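PDB 3KOL: Glyoxalase/bleomycin resistance protein/dioxygenase from Nostoc punctiforme PCC 73102, which binds a divalent metal ion, cobalt in this crystal, and may act as a glyoxalase or dioxygenase of the vicinal oxygen chelate superfamily. Local coordinates for residues Tyr35-Ile40 with Phe138-Gly143. Residues are numbered along the deposited sequence; the frame is centred on the assembly and turned at random.
Sequences YFYGTI and FYDPDG
In this vicinal oxygen chelate fold, the C-terminal turns of helix 30-40 meet the beta hairpin turn joining strands 134-139 and 145-150, where Phe36 and Tyr37 grip Asp140 and its neighbours. With CG anti to the backbone N (chi1 -176°), the Phe36 ring is carried off the helix so that one face meets the turn. Over that face lie two CH-pi donors, Asp140 CA and Pro141 CD, each 3.9 Å from the Phe36 ring centroid. Phe36 CZ sits at the edge of the Phe138 ring, in its plane, 3.5 Å from Phe138 CE1; the ring planes are 58° apart. Tyr37 OH donates to Asp140 OD2 (2.7 Å) on the anti side of the carboxylate, 20° out of its plane. The other oxygen, Asp140 OD1, accepts from Asp142 N at 2.8 Å and also from the backbone N of Phe144. Bonds to both oxygens thus fix the rotation of this buried carboxylate. Tyr37 also touches Leu25 and Leu77 of one sheet and Ile146 of the other. The Asx turn at Asp140 lies within the hairpin's type I turn, closed by Gly143 N to Asp140 O, and the strand after it carries the cobalt ligand Glu147, as in metal-binding glyoxalase-fold proteins.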
loop_
_atom_site.group_PDB
_atom_site.type_symbol
_atom_site.label_atom_id
_atom_site.label_comp_id
_atom_site.label_asym_id
_atom_site.label_seq_id
_atom_site.Cartn_x
_atom_site.Cartn_y
_atom_site.Cartn_z
ATOM N N TYR A 35 7.076 -3.427 -16.662
ATOM C CA TYR A 35 6.183 -3.906 -17.712
ATOM C C TYR A 35 4.791 -4.183 -17.140
ATOM O O TYR A 35 3.773 -3.791 -17.712
ATOM C CB TYR A 35 6.735 -5.185 -18.337
ATOM C CG TYR A 35 6.079 -5.523 -19.656
ATOM C CD1 TYR A 35 6.434 -4.850 -20.824
ATOM C CD2 TYR A 35 5.078 -6.491 -19.732
ATOM C CE1 TYR A 35 5.809 -5.134 -22.039
ATOM C CE2 TYR A 35 4.444 -6.782 -20.940
ATOM C CZ TYR A 35 4.816 -6.100 -22.088
ATOM O OH TYR A 35 4.196 -6.388 -23.281
ATOM N N PHE A 36 4.763 -4.867 -16.003
ATOM C CA PHE A 36 3.514 -5.219 -15.327
ATOM C C PHE A 36 2.709 -3.980 -14.924
ATOM O O PHE A 36 1.574 -3.803 -15.354
ATOM C CB PHE A 36 3.840 -6.044 -14.076
ATOM C CG PHE A 36 2.629 -6.547 -13.334
ATOM C CD1 PHE A 36 1.951 -7.684 -13.766
ATOM C CD2 PHE A 36 2.194 -5.907 -12.177
ATOM C CE1 PHE A 36 0.861 -8.180 -13.051
ATOM C CE2 PHE A 36 1.103 -6.391 -11.453
ATOM C CZ PHE A 36 0.436 -7.530 -11.888
ATOM N N TYR A 37 3.298 -3.125 -14.090
ATOM C CA TYR A 37 2.602 -1.934 -13.610
ATOM C C TYR A 37 2.414 -0.814 -14.624
ATOM O O TYR A 37 1.346 -0.215 -14.688
ATOM C CB TYR A 37 3.316 -1.385 -12.367
ATOM C CG TYR A 37 3.174 -2.294 -11.162
ATOM C CD1 TYR A 37 1.952 -2.418 -10.504
ATOM C CD2 TYR A 37 4.246 -3.058 -10.710
ATOM C CE1 TYR A 37 1.797 -3.284 -9.421
ATOM C CE2 TYR A 37 4.105 -3.935 -9.628
ATOM C CZ TYR A 37 2.877 -4.039 -8.989
ATOM O OH TYR A 37 2.736 -4.905 -7.925
ATOM N N GLY A 38 3.445 -0.533 -15.415
ATOM C CA GLY A 38 3.339 0.544 -16.387
ATOM C C GLY A 38 2.714 0.181 -17.724
ATOM O O GLY A 38 1.794 0.855 -18.197
ATOM N N THR A 39 3.197 -0.886 -18.343
ATOM C CA THR A 39 2.686 -1.277 -19.649
ATOM C C THR A 39 1.336 -1.980 -19.631
ATOM O O THR A 39 0.398 -1.562 -20.321
ATOM C CB THR A 39 3.713 -2.152 -20.385
ATOM O OG1 THR A 39 4.939 -1.418 -20.518
ATOM C CG2 THR A 39 3.204 -2.531 -21.776
ATOM N N ILE A 40 1.226 -3.045 -18.848
ATOM C CA ILE A 40 -0.028 -3.789 -18.781
ATOM C C ILE A 40 -1.117 -3.084 -17.976
ATOM O O ILE A 40 -2.218 -2.881 -18.480
ATOM C CB ILE A 40 0.198 -5.193 -18.199
ATOM C CG1 ILE A 40 1.129 -5.987 -19.121
ATOM C CG2 ILE A 40 -1.142 -5.912 -18.036
ATOM C CD1 ILE A 40 1.613 -7.306 -18.543
ATOM N N PHE A 138 -4.848 -10.978 -8.655
ATOM C CA PHE A 138 -3.758 -11.617 -9.377
ATOM C C PHE A 138 -2.435 -11.175 -8.763
ATOM O O PHE A 138 -2.353 -10.118 -8.140
ATOM C CB PHE A 138 -3.827 -11.238 -10.860
ATOM C CG PHE A 138 -3.985 -9.761 -11.101
ATOM C CD1 PHE A 138 -2.881 -8.965 -11.385
ATOM C CD2 PHE A 138 -5.240 -9.165 -11.022
ATOM C CE1 PHE A 138 -3.022 -7.595 -11.589
ATOM C CE2 PHE A 138 -5.395 -7.793 -11.221
ATOM C CZ PHE A 138 -4.281 -7.007 -11.507
ATOM N N TYR A 139 -1.403 -11.993 -8.933
ATOM C CA TYR A 139 -0.080 -11.697 -8.387
ATOM C C TYR A 139 0.804 -10.948 -9.376
ATOM O O TYR A 139 0.695 -11.148 -10.590
ATOM C CB TYR A 139 0.616 -13.000 -7.994
ATOM C CG TYR A 139 -0.106 -13.777 -6.924
ATOM C CD1 TYR A 139 -0.201 -13.280 -5.626
ATOM C CD2 TYR A 139 -0.708 -15.007 -7.205
ATOM C CE1 TYR A 139 -0.873 -13.981 -4.634
ATOM C CE2 TYR A 139 -1.385 -15.718 -6.216
ATOM C CZ TYR A 139 -1.461 -15.195 -4.933
ATOM O OH TYR A 139 -2.127 -15.871 -3.940
ATOM N N ASP A 140 1.678 -10.086 -8.852
ATOM C CA ASP A 140 2.608 -9.342 -9.696
ATOM C C ASP A 140 3.829 -10.247 -9.872
ATOM O O ASP A 140 3.867 -11.338 -9.299
ATOM C CB ASP A 140 2.962 -7.975 -9.064
ATOM C CG ASP A 140 4.000 -8.057 -7.944
ATOM O OD1 ASP A 140 4.399 -9.162 -7.513
ATOM O OD2 ASP A 140 4.420 -6.976 -7.481
ATOM N N PRO A 141 4.829 -9.827 -10.672
ATOM C CA PRO A 141 6.031 -10.642 -10.904
ATOM C C PRO A 141 6.746 -11.224 -9.685
ATOM O O PRO A 141 7.402 -12.264 -9.792
ATOM C CB PRO A 141 6.935 -9.701 -11.699
ATOM C CG PRO A 141 5.950 -8.900 -12.490
ATOM C CD PRO A 141 4.899 -8.576 -11.447
ATOM N N ASP A 142 6.627 -10.564 -8.536
ATOM C CA ASP A 142 7.294 -11.031 -7.322
ATOM C C ASP A 142 6.385 -11.833 -6.402
ATOM O O ASP A 142 6.834 -12.359 -5.385
ATOM C CB ASP A 142 7.875 -9.843 -6.553
ATOM C CG ASP A 142 9.037 -9.198 -7.280
ATOM O OD1 ASP A 142 10.126 -9.806 -7.300
ATOM O OD2 ASP A 142 8.862 -8.094 -7.839
ATOM N N GLY A 143 5.110 -11.920 -6.754
ATOM C CA GLY A 143 4.185 -12.672 -5.928
ATOM C C GLY A 143 3.344 -11.808 -5.009
ATOM O O GLY A 143 2.662 -12.332 -4.130
#